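Local structure of serine protease inhibitor 4, isoform B (Drosophila melanogaster, 4P0O) at residues A[5-10]-A[368-373]; A[57-62]-A[291-296]; A[146-151]-A[317-322]; A[263-268]-A[350-355]. The protein probably inhibits serine and cysteine endopeptidases. All blocks are in the same frame, centred on the assembly; numbering follows the deposited sequence.

Interaction 1. Residues A[5-10]-A[368-373]; sequences AAHQEF and KDLPLF
His7 NE2 donates to Asp369 OD1 at 2.8 Å with an N-H...O angle of 158°, a His-carboxylate hydrogen bond. It pins the first turn of the serpin's N-terminal helix 6-28 to the start of strand 370-377, where Asp369 and Leu370 both face His366 in a classic beta bulge. OD1 accepts the N-H with its syn lone pair, close to the plane of the imidazole, and ring and carboxylate are nearly coplanar, 24° apart. Histidine suits the place because its flat ring offers an in-plane N-H at one atom and carbon to apolar neighbours at another: CE1 lies 3.8 Å from Leu370 CD1. With CG opposite the main-chain nitrogen (chi1 167°), the imidazole reaches from the side of the helix to the strand, where it also meets the ring of His366. Were the imidazole replaced by the methyl of an alanine, the Asp369 carboxylate would probably lose its N-H donor and Leu370 a neighbour. The same methyl, Leu370 CD1, touches Phe10 CD1 at 3.9 Å, so one branched side chain serves two rings a helical turn apart; Phe78 packs edge-to-face with Phe10. The second carboxylate oxygen is used as well: a water donates to Asp369 OD2 at 3.2 Å and to the carbonyl oxygen of Gln8 at 2.9 Å.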
loop_
_atom_site.group_PDB
_atom_site.type_symbol
_atom_site.label_atom_id
_atom_site.label_comp_id
_atom_site.label_asym_id
_atom_site.label_seq_id
_atom_site.Cartn_x
_atom_site.Cartn_y
_atom_site.Cartn_z
ATOM N N ALA A 5 -17.624 3.222 -13.592
ATOM C CA ALA A 5 -16.799 3.858 -14.612
ATOM C C ALA A 5 -15.332 3.475 -14.421
ATOM O O ALA A 5 -15.029 2.416 -13.865
ATOM C CB ALA A 5 -16.977 5.376 -14.572
ATOM N N ALA A 6 -14.426 4.333 -14.886
ATOM C CA ALA A 6 -12.998 4.056 -14.804
ATOM C C ALA A 6 -12.529 3.955 -13.355
ATOM O O ALA A 6 -11.758 3.060 -13.031
ATOM C CB ALA A 6 -12.207 5.120 -15.533
ATOM N N HIS A 7 -12.973 4.881 -12.506
ATOM C CA HIS A 7 -12.570 4.866 -11.105
ATOM C C HIS A 7 -13.014 3.570 -10.470
ATOM O O HIS A 7 -12.230 2.927 -9.799
ATOM C CB HIS A 7 -13.157 6.031 -10.302
ATOM C CG HIS A 7 -13.008 5.857 -8.819
ATOM N ND1 HIS A 7 -11.993 6.449 -8.097
ATOM C CD2 HIS A 7 -13.728 5.131 -7.925
ATOM C CE1 HIS A 7 -12.104 6.112 -6.822
ATOM N NE2 HIS A 7 -13.142 5.302 -6.694
ATOM N N GLN A 8 -14.275 3.200 -10.675
ATOM C CA GLN A 8 -14.806 2.017 -10.015
ATOM C C GLN A 8 -14.100 0.748 -10.477
ATOM O O GLN A 8 -13.822 -0.127 -9.658
ATOM C CB GLN A 8 -16.318 1.888 -10.233
ATOM C CG GLN A 8 -17.109 3.020 -9.586
ATOM C CD GLN A 8 -17.211 4.254 -10.458
ATOM O OE1 GLN A 8 -16.689 4.292 -11.576
ATOM N NE2 GLN A 8 -17.894 5.274 -9.952
ATOM N N GLU A 9 -13.797 0.648 -11.749
ATOM C CA GLU A 9 -13.096 -0.508 -12.223
ATOM C C GLU A 9 -11.663 -0.551 -11.690
ATOM O O GLU A 9 -11.214 -1.549 -11.271
ATOM C CB GLU A 9 -13.077 -0.565 -13.733
ATOM C CG GLU A 9 -12.684 -1.915 -14.272
ATOM C CD GLU A 9 -12.250 -1.886 -15.730
ATOM O OE1 GLU A 9 -11.691 -0.875 -16.202
ATOM O OE2 GLU A 9 -12.463 -2.884 -16.415
ATOM N N PHE A 10 -10.983 0.572 -11.734
ATOM C CA PHE A 10 -9.627 0.654 -11.212
ATOM C C PHE A 10 -9.626 0.220 -9.742
ATOM O O PHE A 10 -8.767 -0.559 -9.306
ATOM C CB PHE A 10 -9.059 2.080 -11.350
ATOM C CG PHE A 10 -7.637 2.214 -10.891
ATOM C CD1 PHE A 10 -7.343 2.405 -9.548
ATOM C CD2 PHE A 10 -6.582 2.136 -11.798
ATOM C CE1 PHE A 10 -6.037 2.508 -9.110
ATOM C CE2 PHE A 10 -5.263 2.236 -11.358
ATOM C CZ PHE A 10 -5.000 2.419 -10.011
ATOM N N LYS A 368 -14.673 5.212 -0.451
ATOM C CA LYS A 368 -15.158 3.953 0.105
ATOM C C LYS A 368 -14.721 2.679 -0.631
ATOM O O LYS A 368 -15.051 1.591 -0.168
ATOM C CB LYS A 368 -16.686 3.959 0.158
ATOM C CG LYS A 368 -17.285 5.030 1.060
ATOM C CD LYS A 368 -18.808 5.028 0.989
ATOM C CE LYS A 368 -19.350 3.609 0.919
ATOM N NZ LYS A 368 -20.789 3.497 1.204
ATOM N N ASP A 369 -14.017 2.782 -1.760
ATOM C CA ASP A 369 -13.760 1.573 -2.578
ATOM C C ASP A 369 -12.315 1.402 -3.068
ATOM O O ASP A 369 -11.962 0.323 -3.563
ATOM C CB ASP A 369 -14.729 1.527 -3.800
ATOM C CG ASP A 369 -14.529 2.665 -4.799
ATOM O OD1 ASP A 369 -13.696 3.563 -4.584
ATOM O OD2 ASP A 369 -15.244 2.669 -5.835
ATOM N N LEU A 370 -11.489 2.434 -2.931
ATOM C CA LEU A 370 -10.130 2.406 -3.454
ATOM C C LEU A 370 -9.137 2.398 -2.283
ATOM O O LEU A 370 -9.002 3.388 -1.566
ATOM C CB LEU A 370 -9.888 3.594 -4.377
ATOM C CG LEU A 370 -8.662 3.471 -5.282
ATOM C CD1 LEU A 370 -8.804 4.347 -6.507
ATOM C CD2 LEU A 370 -7.361 3.819 -4.548
ATOM N N PRO A 371 -8.438 1.272 -2.078
ATOM C CA PRO A 371 -7.555 1.173 -0.912
ATOM C C PRO A 371 -6.153 1.759 -1.134
ATOM O O PRO A 371 -5.406 1.326 -2.016
ATOM C CB PRO A 371 -7.479 -0.340 -0.665
ATOM C CG PRO A 371 -7.664 -0.947 -2.008
ATOM C CD PRO A 371 -8.570 -0.022 -2.782
ATOM N N LEU A 372 -5.818 2.758 -0.330
ATOM C CA LEU A 372 -4.503 3.383 -0.344
ATOM C C LEU A 372 -3.531 2.702 0.632
ATOM O O LEU A 372 -2.350 2.558 0.332
ATOM C CB LEU A 372 -4.629 4.866 -0.000
ATOM C CG LEU A 372 -5.494 5.661 -0.991
ATOM C CD1 LEU A 372 -5.712 7.064 -0.483
ATOM C CD2 LEU A 372 -4.850 5.678 -2.373
ATOM N N PHE A 373 -4.041 2.333 1.798
ATOM C CA PHE A 373 -3.274 1.586 2.812
ATOM C C PHE A 373 -4.136 0.454 3.345
ATOM O O PHE A 373 -5.365 0.590 3.417
ATOM C CB PHE A 373 -2.839 2.493 3.968
ATOM C CG PHE A 373 -1.794 3.505 3.592
ATOM C CD1 PHE A 373 -2.155 4.706 3.006
ATOM C CD2 PHE A 373 -0.459 3.260 3.823
ATOM C CE1 PHE A 373 -1.189 5.642 2.659
ATOM C CE2 PHE A 373 0.508 4.192 3.488
ATOM C CZ PHE A 373 0.151 5.379 2.901
HETATM O O HOH W 1 -15.098 -0.244 -7.034
#

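Interaction 2. Residues A[57-62]-A[291-296]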
loop_
_atom_site.group_PDB
_atom_site.type_symbol
_atom_site.label_atom_id
_atom_site.label_comp_id
_atom_site.label_asym_id
_atom_site.label_seq_id
_atom_site.Cartn_x
_atom_site.Cartn_y
_atom_site.Cartn_z
ATOM N N ALA A 57 5.273 -9.366 -19.679
ATOM C CA ALA A 57 4.212 -8.360 -19.631
ATOM C C ALA A 57 2.860 -8.996 -19.284
ATOM O O ALA A 57 2.103 -8.457 -18.491
ATOM C CB ALA A 57 4.137 -7.626 -20.954
ATOM N N THR A 58 2.567 -10.151 -19.870
ATOM C CA THR A 58 1.266 -10.786 -19.666
ATOM C C THR A 58 1.117 -11.180 -18.203
ATOM O O THR A 58 0.063 -10.973 -17.612
ATOM C CB THR A 58 1.086 -12.003 -20.587
ATOM O OG1 THR A 58 1.192 -11.572 -21.947
ATOM C CG2 THR A 58 -0.271 -12.670 -20.378
ATOM N N GLN A 59 2.182 -11.713 -17.612
ATOM C CA GLN A 59 2.146 -12.078 -16.193
ATOM C C GLN A 59 1.867 -10.856 -15.321
ATOM O O GLN A 59 1.049 -10.912 -14.409
ATOM C CB GLN A 59 3.446 -12.742 -15.758
ATOM C CG GLN A 59 3.626 -14.167 -16.253
ATOM C CD GLN A 59 4.897 -14.807 -15.710
ATOM O OE1 GLN A 59 5.608 -14.211 -14.904
ATOM N NE2 GLN A 59 5.178 -16.027 -16.142
ATOM N N LEU A 60 2.522 -9.737 -15.615
ATOM C CA LEU A 60 2.277 -8.503 -14.864
ATOM C C LEU A 60 0.847 -7.995 -15.027
ATOM O O LEU A 60 0.210 -7.587 -14.053
ATOM C CB LEU A 60 3.267 -7.412 -15.287
ATOM C CG LEU A 60 4.661 -7.562 -14.683
ATOM C CD1 LEU A 60 5.697 -6.822 -15.492
ATOM C CD2 LEU A 60 4.683 -7.089 -13.225
ATOM N N ASP A 61 0.339 -8.019 -16.252
ATOM C CA ASP A 61 -1.039 -7.627 -16.492
ATOM C C ASP A 61 -1.987 -8.436 -15.613
ATOM O O ASP A 61 -2.890 -7.897 -14.973
ATOM C CB ASP A 61 -1.425 -7.828 -17.963
ATOM C CG ASP A 61 -0.790 -6.813 -18.876
ATOM O OD1 ASP A 61 -0.269 -5.790 -18.369
ATOM O OD2 ASP A 61 -0.814 -7.044 -20.100
ATOM N N GLN A 62 -1.772 -9.740 -15.577
ATOM C CA GLN A 62 -2.719 -10.626 -14.907
ATOM C C GLN A 62 -2.558 -10.626 -13.396
ATOM O O GLN A 62 -3.546 -10.688 -12.651
ATOM C CB GLN A 62 -2.563 -12.031 -15.486
ATOM C CG GLN A 62 -3.062 -12.078 -16.924
ATOM C CD GLN A 62 -2.807 -13.411 -17.609
ATOM O OE1 GLN A 62 -2.328 -14.368 -16.994
ATOM N NE2 GLN A 62 -3.134 -13.478 -18.892
ATOM N N MET A 291 3.706 -13.959 -10.998
ATOM C CA MET A 291 4.586 -13.021 -11.703
ATOM C C MET A 291 6.057 -13.359 -11.458
ATOM O O MET A 291 6.781 -12.604 -10.824
ATOM C CB MET A 291 4.302 -11.601 -11.263
ATOM C CG MET A 291 2.885 -11.144 -11.601
ATOM S SD MET A 291 2.462 -9.507 -10.979
ATOM C CE MET A 291 2.087 -9.858 -9.250
ATOM N N SER A 292 6.485 -14.495 -11.973
ATOM C CA SER A 292 7.829 -14.991 -11.719
ATOM C C SER A 292 8.842 -14.665 -12.826
ATOM O O SER A 292 10.037 -14.524 -12.556
ATOM C CB SER A 292 7.778 -16.508 -11.512
ATOM O OG SER A 292 7.058 -17.116 -12.567
ATOM N N ARG A 293 8.383 -14.563 -14.070
ATOM C CA ARG A 293 9.308 -14.459 -15.190
ATOM C C ARG A 293 10.153 -13.179 -15.095
ATOM O O ARG A 293 11.309 -13.171 -15.497
ATOM C CB ARG A 293 8.540 -14.520 -16.509
ATOM C CG ARG A 293 9.384 -14.719 -17.744
ATOM C CD ARG A 293 8.499 -15.029 -18.950
ATOM N NE ARG A 293 9.242 -15.137 -20.208
ATOM C CZ ARG A 293 9.761 -16.262 -20.691
ATOM N NH1 ARG A 293 9.653 -17.409 -20.022
ATOM N NH2 ARG A 293 10.401 -16.246 -21.846
ATOM N N MET A 294 9.585 -12.113 -14.533
ATOM C CA MET A 294 10.299 -10.840 -14.391
ATOM C C MET A 294 11.604 -10.921 -13.581
ATOM O O MET A 294 12.478 -10.080 -13.756
ATOM C CB MET A 294 9.374 -9.797 -13.742
ATOM C CG MET A 294 8.883 -10.197 -12.349
ATOM S SD MET A 294 7.497 -9.188 -11.781
ATOM C CE MET A 294 8.335 -7.634 -11.503
ATOM N N PHE A 295 11.739 -11.919 -12.705
ATOM C CA PHE A 295 12.959 -12.095 -11.900
ATOM C C PHE A 295 13.930 -13.072 -12.526
ATOM O O PHE A 295 15.038 -13.235 -12.033
ATOM C CB PHE A 295 12.612 -12.583 -10.489
ATOM C CG PHE A 295 11.536 -11.788 -9.824
ATOM C CD1 PHE A 295 11.809 -10.538 -9.285
ATOM C CD2 PHE A 295 10.243 -12.282 -9.740
ATOM C CE1 PHE A 295 10.819 -9.805 -8.676
ATOM C CE2 PHE A 295 9.249 -11.552 -9.132
ATOM C CZ PHE A 295 9.528 -10.306 -8.605
ATOM N N SER A 296 13.510 -13.731 -13.603
ATOM C CA SER A 296 14.282 -14.815 -14.177
ATOM C C SER A 296 15.203 -14.324 -15.283
ATOM O O SER A 296 15.106 -13.184 -15.745
ATOM C CB SER A 296 13.348 -15.897 -14.731
ATOM O OG SER A 296 12.923 -15.579 -16.048
HETATM O O HOH W 2 6.661 -11.661 -14.739
HETATM O O HOH W 3 7.711 -17.715 -15.307
#
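The polar link is made by Gln59, whose chain, extended beyond CG (chi2 -176°), carries its amide from residues 57-62 to the backbone of the opposing turn. Its OE1 accepts from Arg293 N at 2.9 Å, with the donor in the carbonyl plane on a lone pair and the bond nearly straight at 165°. Arg293 also brings its CB to 3.4 Å from Gln59 OE1, whereas its guanidinium turns away to a salt bridge with Glu300. A water then joins OE1 to Met294 N, while a second water spans Gln59 NE2 and Ser292 OG. Glutamine suits the site because a neutral amide can accept at one end and donate at the other: NE2 also bonds to Glu55. In the serpin fold this joins helix 54-64 to the 3-10 turn 293-295, which leads from helix 283-288 toward strand 311-324. The apolar contacts lie alongside, on the next helix residue. Leu60 CD2 meets Met294 SD at 3.8 Å and Met291 SD at 4.0 Å, crossing both flexible thioether chains at about a right angle.

Interaction 3. Residues A[146-151]-A[317-322]; sequences HLIKDL and IHKAFI
The segment 146-151, an irregular stretch of chain, runs almost antiparallel to strand 317-322, their directions 171° apart, with CA atoms 6.7 Å apart at Leu147 and Phe321, so that side chains fill the space between the backbones. Lys319 makes the polar contact. Its chain is extended beyond CG, which carries NZ to two consecutive carbonyls. Lys319 NZ lies 2.9 Å from Lys149 O, approached in the carbonyl plane. Lys319 NZ is also 3.1 Å from Asp150 O, approached from above its plane. Lysine suits the spot because its ammonium has several protons to share, and its methylenes pack on the way: CB against Ile148 CG2, and CG 3.9 Å from Leu151 CD1. A methionine in its place would probably leave both carbonyls without their ammonium donor and the chain at Lys149 and Asp150 less firmly held. At the other end, Leu147 lays CD2 over one face of the Phe321 ring, a CH-pi contact 4.0 Å from the centroid and 16° off the normal. Between them Ile148 CD1 rests 3.8 Å from Ala320 CA, where the alanine, its methyl turned to the other side of the strand, offers a bare backbone. In this serpin arrangement the chain after helix F (129-143) packs over sheet A, running along strand 311-324; strand 328-341 lies between 161-174 and 311-324, antiparallel to both, consistent with the relaxed, loop-inserted form.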
loop_
_atom_site.group_PDB
_atom_site.type_symbol
_atom_site.label_atom_id
_atom_site.label_comp_id
_atom_site.label_asym_id
_atom_site.label_seq_id
_atom_site.Cartn_x
_atom_site.Cartn_y
_atom_site.Cartn_z
ATOM N N HIS A 146 10.044 12.081 5.967
ATOM C CA HIS A 146 11.106 11.357 6.673
ATOM C C HIS A 146 10.580 10.130 7.420
ATOM O O HIS A 146 11.232 9.607 8.329
ATOM C CB HIS A 146 11.844 12.297 7.631
ATOM C CG HIS A 146 12.522 13.430 6.928
ATOM N ND1 HIS A 146 13.750 13.295 6.313
ATOM C CD2 HIS A 146 12.122 14.701 6.694
ATOM C CE1 HIS A 146 14.085 14.441 5.750
ATOM N NE2 HIS A 146 13.116 15.311 5.969
ATOM N N LEU A 147 9.418 9.636 7.013
ATOM C CA LEU A 147 8.865 8.467 7.681
ATOM C C LEU A 147 9.379 7.160 7.078
ATOM O O LEU A 147 9.417 6.155 7.765
ATOM C CB LEU A 147 7.344 8.511 7.640
ATOM C CG LEU A 147 6.736 9.683 8.415
ATOM C CD1 LEU A 147 5.273 9.744 8.140
ATOM C CD2 LEU A 147 6.977 9.541 9.912
ATOM N N ILE A 148 9.761 7.173 5.802
ATOM C CA ILE A 148 10.310 5.983 5.153
ATOM C C ILE A 148 11.795 6.204 4.856
ATOM O O ILE A 148 12.176 6.950 3.948
ATOM C CB ILE A 148 9.570 5.626 3.842
ATOM C CG1 ILE A 148 8.058 5.505 4.055
ATOM C CG2 ILE A 148 10.112 4.336 3.248
ATOM C CD1 ILE A 148 7.614 4.417 5.024
ATOM N N LYS A 149 12.624 5.527 5.635
ATOM C CA LYS A 149 14.072 5.621 5.518
ATOM C C LYS A 149 14.698 4.344 4.959
ATOM O O LYS A 149 14.157 3.231 5.118
ATOM C CB LYS A 149 14.683 5.929 6.887
ATOM C CG LYS A 149 14.185 7.208 7.513
ATOM C CD LYS A 149 14.897 7.481 8.838
ATOM C CE LYS A 149 14.765 8.938 9.246
ATOM N NZ LYS A 149 15.494 9.223 10.513
ATOM N N ASP A 150 15.855 4.519 4.317
ATOM C CA ASP A 150 16.657 3.407 3.836
ATOM C C ASP A 150 15.839 2.411 2.985
ATOM O O ASP A 150 15.971 1.194 3.144
ATOM C CB ASP A 150 17.300 2.712 5.056
ATOM C CG ASP A 150 18.018 3.720 5.999
ATOM O OD1 ASP A 150 18.848 4.535 5.527
ATOM O OD2 ASP A 150 17.727 3.720 7.215
ATOM N N LEU A 151 15.000 2.926 2.079
ATOM C CA LEU A 151 14.121 2.068 1.281
ATOM C C LEU A 151 14.909 1.033 0.482
ATOM O O LEU A 151 14.636 -0.164 0.563
ATOM C CB LEU A 151 13.270 2.897 0.318
ATOM C CG LEU A 151 12.372 2.072 -0.612
ATOM C CD1 LEU A 151 11.259 1.397 0.193
ATOM C CD2 LEU A 151 11.814 2.889 -1.752
ATOM N N ILE A 317 11.221 -3.770 -3.172
ATOM C CA ILE A 317 11.166 -3.470 -1.745
ATOM C C ILE A 317 9.993 -2.534 -1.461
ATOM O O ILE A 317 9.759 -1.582 -2.198
ATOM C CB ILE A 317 12.473 -2.845 -1.252
ATOM C CG1 ILE A 317 13.619 -3.841 -1.423
ATOM C CG2 ILE A 317 12.373 -2.467 0.222
ATOM C CD1 ILE A 317 14.850 -3.246 -2.022
ATOM N N HIS A 318 9.263 -2.843 -0.396
ATOM C CA HIS A 318 8.165 -2.017 0.080
ATOM C C HIS A 318 8.338 -1.739 1.557
ATOM O O HIS A 318 8.646 -2.649 2.341
ATOM C CB HIS A 318 6.825 -2.701 -0.163
ATOM C CG HIS A 318 5.647 -1.842 0.151
ATOM N ND1 HIS A 318 5.233 -0.809 -0.667
ATOM C CD2 HIS A 318 4.789 -1.852 1.194
ATOM C CE1 HIS A 318 4.181 -0.222 -0.135
ATOM N NE2 HIS A 318 3.883 -0.839 0.994
ATOM N N LYS A 319 8.176 -0.477 1.928
ATOM C CA LYS A 319 8.117 -0.094 3.325
ATOM C C LYS A 319 6.915 0.795 3.555
ATOM O O LYS A 319 6.570 1.617 2.704
ATOM C CB LYS A 319 9.380 0.641 3.779
ATOM C CG LYS A 319 10.637 -0.157 3.747
ATOM C CD LYS A 319 11.758 0.570 4.517
ATOM C CE LYS A 319 13.066 -0.209 4.448
ATOM N NZ LYS A 319 14.081 0.303 5.431
ATOM N N ALA A 320 6.302 0.643 4.717
ATOM C CA ALA A 320 5.172 1.478 5.107
ATOM C C ALA A 320 5.194 1.809 6.602
ATOM O O ALA A 320 5.821 1.120 7.432
ATOM C CB ALA A 320 3.863 0.805 4.728
ATOM N N PHE A 321 4.485 2.879 6.916
ATOM C CA PHE A 321 4.418 3.463 8.238
ATOM C C PHE A 321 3.021 4.013 8.457
ATOM O O PHE A 321 2.443 4.645 7.549
ATOM C CB PHE A 321 5.456 4.579 8.385
ATOM C CG PHE A 321 5.293 5.400 9.644
ATOM C CD1 PHE A 321 4.326 6.384 9.727
ATOM C CD2 PHE A 321 6.100 5.174 10.742
ATOM C CE1 PHE A 321 4.166 7.124 10.885
ATOM C CE2 PHE A 321 5.946 5.915 11.902
ATOM C CZ PHE A 321 4.975 6.882 11.978
ATOM N N ILE A 322 2.474 3.802 9.650
ATOM C CA ILE A 322 1.222 4.471 10.006
ATOM C C ILE A 322 1.214 4.849 11.489
ATOM O O ILE A 322 1.730 4.122 12.343
ATOM C CB ILE A 322 0.004 3.585 9.672
ATOM C CG1 ILE A 322 -1.303 4.355 9.874
ATOM C CG2 ILE A 322 0.008 2.319 10.538
ATOM C CD1 ILE A 322 -2.481 3.699 9.244
#

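Interaction 4. Residues A[263-268]-A[350-355]; sequences YETKVA and EPIEFF
Val267 CG1 (chi1 174°) and Phe354 CG (chi1 -165°) both stand anti to their own backbone N, and the two side chains run the same way with Val267 CG1 3.8 Å from Phe354 CB. The aromatic ring continues into the interior, against Leu221 and Ile234, a fitting home for a large apolar group. The two strands pair in parallel, their short segments 47° apart. Ile352 N binds Lys266 O at 3.0 Å. Ala268 N binds Ile352 O at 2.7 Å, and in turn Phe354 N binds Ala268 O at 2.9 Å. That last oxygen, Ala268 O, also meets the edge of the Phe355 ring, 3.3 Å from Phe355 CE1, and the ring has Lys270 as a cation-pi partner. Alanine suits position 268 because its small methyl lets Pro351 and Phe355 come near. Thr265 CG2 touches Ile352 CD1 at 3.9 Å. This is the pairing of strands s1C (352-355) and s2C (the start of 263-281) of serpin sheet C, where the chain rejoins the body after the reactive loop. Three hydrogen bonds between main-chain atoms thus set the register, while the side chains add mainly apolar packing.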
loop_
_atom_site.group_PDB
_atom_site.type_symbol
_atom_site.label_atom_id
_atom_site.label_comp_id
_atom_site.label_asym_id
_atom_site.label_seq_id
_atom_site.Cartn_x
_atom_site.Cartn_y
_atom_site.Cartn_z
ATOM N N TYR A 263 -24.187 1.900 7.314
ATOM C CA TYR A 263 -25.248 2.882 7.562
ATOM C C TYR A 263 -24.944 3.659 8.840
ATOM O O TYR A 263 -24.323 3.140 9.769
ATOM C CB TYR A 263 -26.612 2.192 7.649
ATOM C CG TYR A 263 -26.735 1.229 8.804
ATOM C CD1 TYR A 263 -27.205 1.659 10.037
ATOM C CD2 TYR A 263 -26.376 -0.112 8.664
ATOM C CE1 TYR A 263 -27.319 0.789 11.096
ATOM C CE2 TYR A 263 -26.485 -0.991 9.721
ATOM C CZ TYR A 263 -26.960 -0.534 10.937
ATOM O OH TYR A 263 -27.077 -1.399 12.001
ATOM N N GLU A 264 -25.346 4.919 8.889
ATOM C CA GLU A 264 -24.985 5.753 10.021
ATOM C C GLU A 264 -25.759 5.354 11.273
ATOM O O GLU A 264 -26.969 5.135 11.230
ATOM C CB GLU A 264 -25.229 7.226 9.706
ATOM C CG GLU A 264 -24.829 8.168 10.831
ATOM C CD GLU A 264 -25.088 9.624 10.484
ATOM O OE1 GLU A 264 -25.943 10.250 11.140
ATOM O OE2 GLU A 264 -24.438 10.139 9.553
ATOM N N THR A 265 -25.054 5.274 12.394
ATOM C CA THR A 265 -25.699 4.971 13.656
ATOM C C THR A 265 -24.837 5.451 14.818
ATOM O O THR A 265 -23.661 5.766 14.643
ATOM C CB THR A 265 -25.995 3.461 13.772
ATOM O OG1 THR A 265 -27.013 3.243 14.755
ATOM C CG2 THR A 265 -24.753 2.681 14.130
ATOM N N LYS A 266 -25.429 5.504 16.003
ATOM C CA LYS A 266 -24.725 5.956 17.184
ATOM C C LYS A 266 -23.851 4.829 17.699
ATOM O O LYS A 266 -24.305 3.725 17.881
ATOM C CB LYS A 266 -25.712 6.413 18.262
ATOM C CG LYS A 266 -25.086 7.226 19.376
ATOM C CD LYS A 266 -26.105 8.074 20.124
ATOM C CE LYS A 266 -27.351 7.283 20.522
ATOM N NZ LYS A 266 -28.059 7.834 21.723
ATOM N N VAL A 267 -22.589 5.133 17.929
ATOM C CA VAL A 267 -21.619 4.130 18.300
ATOM C C VAL A 267 -20.771 4.553 19.481
ATOM O O VAL A 267 -20.389 5.694 19.581
ATOM C CB VAL A 267 -20.698 3.843 17.105
ATOM C CG1 VAL A 267 -19.570 2.914 17.479
ATOM C CG2 VAL A 267 -21.505 3.279 15.960
ATOM N N ALA A 268 -20.458 3.604 20.352
ATOM C CA ALA A 268 -19.475 3.822 21.396
ATOM C C ALA A 268 -18.189 3.133 20.964
ATOM O O ALA A 268 -18.075 1.909 21.026
ATOM C CB ALA A 268 -19.970 3.286 22.748
ATOM N N GLU A 350 -28.095 2.382 24.322
ATOM C CA GLU A 350 -28.587 2.729 22.994
ATOM C C GLU A 350 -27.467 2.760 21.951
ATOM O O GLU A 350 -27.668 2.313 20.823
ATOM C CB GLU A 350 -29.298 4.081 23.024
ATOM C CG GLU A 350 -29.699 4.604 21.650
ATOM C CD GLU A 350 -29.993 3.488 20.665
ATOM O OE1 GLU A 350 -30.743 2.557 21.028
ATOM O OE2 GLU A 350 -29.474 3.544 19.531
ATOM N N PRO A 351 -26.292 3.311 22.306
ATOM C CA PRO A 351 -25.210 3.241 21.318
ATOM C C PRO A 351 -24.728 1.805 21.128
ATOM O O PRO A 351 -24.714 1.023 22.073
ATOM C CB PRO A 351 -24.100 4.115 21.928
ATOM C CG PRO A 351 -24.762 4.897 23.040
ATOM C CD PRO A 351 -25.886 4.042 23.520
ATOM N N ILE A 352 -24.351 1.469 19.903
ATOM C CA ILE A 352 -23.720 0.193 19.610
ATOM C C ILE A 352 -22.263 0.228 20.060
ATOM O O ILE A 352 -21.541 1.172 19.750
ATOM C CB ILE A 352 -23.809 -0.112 18.097
ATOM C CG1 ILE A 352 -25.253 -0.449 17.727
ATOM C CG2 ILE A 352 -22.882 -1.257 17.701
ATOM C CD1 ILE A 352 -25.497 -0.550 16.235
ATOM N N GLU A 353 -21.819 -0.799 20.776
ATOM C CA GLU A 353 -20.418 -0.866 21.188
ATOM C C GLU A 353 -19.534 -1.385 20.068
ATOM O O GLU A 353 -19.816 -2.420 19.479
ATOM C CB GLU A 353 -20.253 -1.758 22.419
ATOM C CG GLU A 353 -21.000 -1.266 23.640
ATOM C CD GLU A 353 -20.612 -2.027 24.896
ATOM O OE1 GLU A 353 -20.201 -3.203 24.778
ATOM O OE2 GLU A 353 -20.711 -1.443 25.994
ATOM N N PHE A 354 -18.455 -0.668 19.795
ATOM C CA PHE A 354 -17.459 -1.093 18.819
ATOM C C PHE A 354 -16.096 -0.923 19.474
ATOM O O PHE A 354 -15.476 0.137 19.394
ATOM C CB PHE A 354 -17.567 -0.281 17.523
ATOM C CG PHE A 354 -16.830 -0.882 16.356
ATOM C CD1 PHE A 354 -15.483 -0.641 16.160
ATOM C CD2 PHE A 354 -17.495 -1.662 15.431
ATOM C CE1 PHE A 354 -14.813 -1.176 15.078
ATOM C CE2 PHE A 354 -16.827 -2.209 14.343
ATOM C CZ PHE A 354 -15.487 -1.966 14.167
ATOM N N PHE A 355 -15.659 -1.971 20.162
ATOM C CA PHE A 355 -14.442 -1.924 20.973
ATOM C C PHE A 355 -13.332 -2.708 20.295
ATOM O O PHE A 355 -13.331 -3.948 20.324
ATOM C CB PHE A 355 -14.684 -2.512 22.362
ATOM C CG PHE A 355 -15.657 -1.747 23.215
ATOM C CD1 PHE A 355 -16.116 -0.494 22.843
ATOM C CD2 PHE A 355 -16.100 -2.285 24.421
ATOM C CE1 PHE A 355 -17.006 0.197 23.638
ATOM C CE2 PHE A 355 -16.991 -1.591 25.221
ATOM C CZ PHE A 355 -17.442 -0.339 24.828
HETATM O O HOH W 4 -27.139 2.857 17.734
#

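Overall arrangement
From the N terminus, residues 5-10 at once take part in interaction 1, whose partner 368-373 comes near the end of the chain, so its loop encloses the other three. Interaction 2 opens next at 57-62 and closes at 291-296, interaction 3 opens at 146-151 and closes at 317-322, and interaction 4 opens at 263-268 and closes at 350-355; each pair of these crosses along the chain. Interactions 2 and 4 mark distant parts, their centres about 45 Å apart on opposite sides of the molecule's centre. Between them, neighbouring strands 263-281 and 311-324 connect interaction 4 to interaction 3. Helical region, sheet A, sheet C and the C-terminal hairpin are thereby tied together.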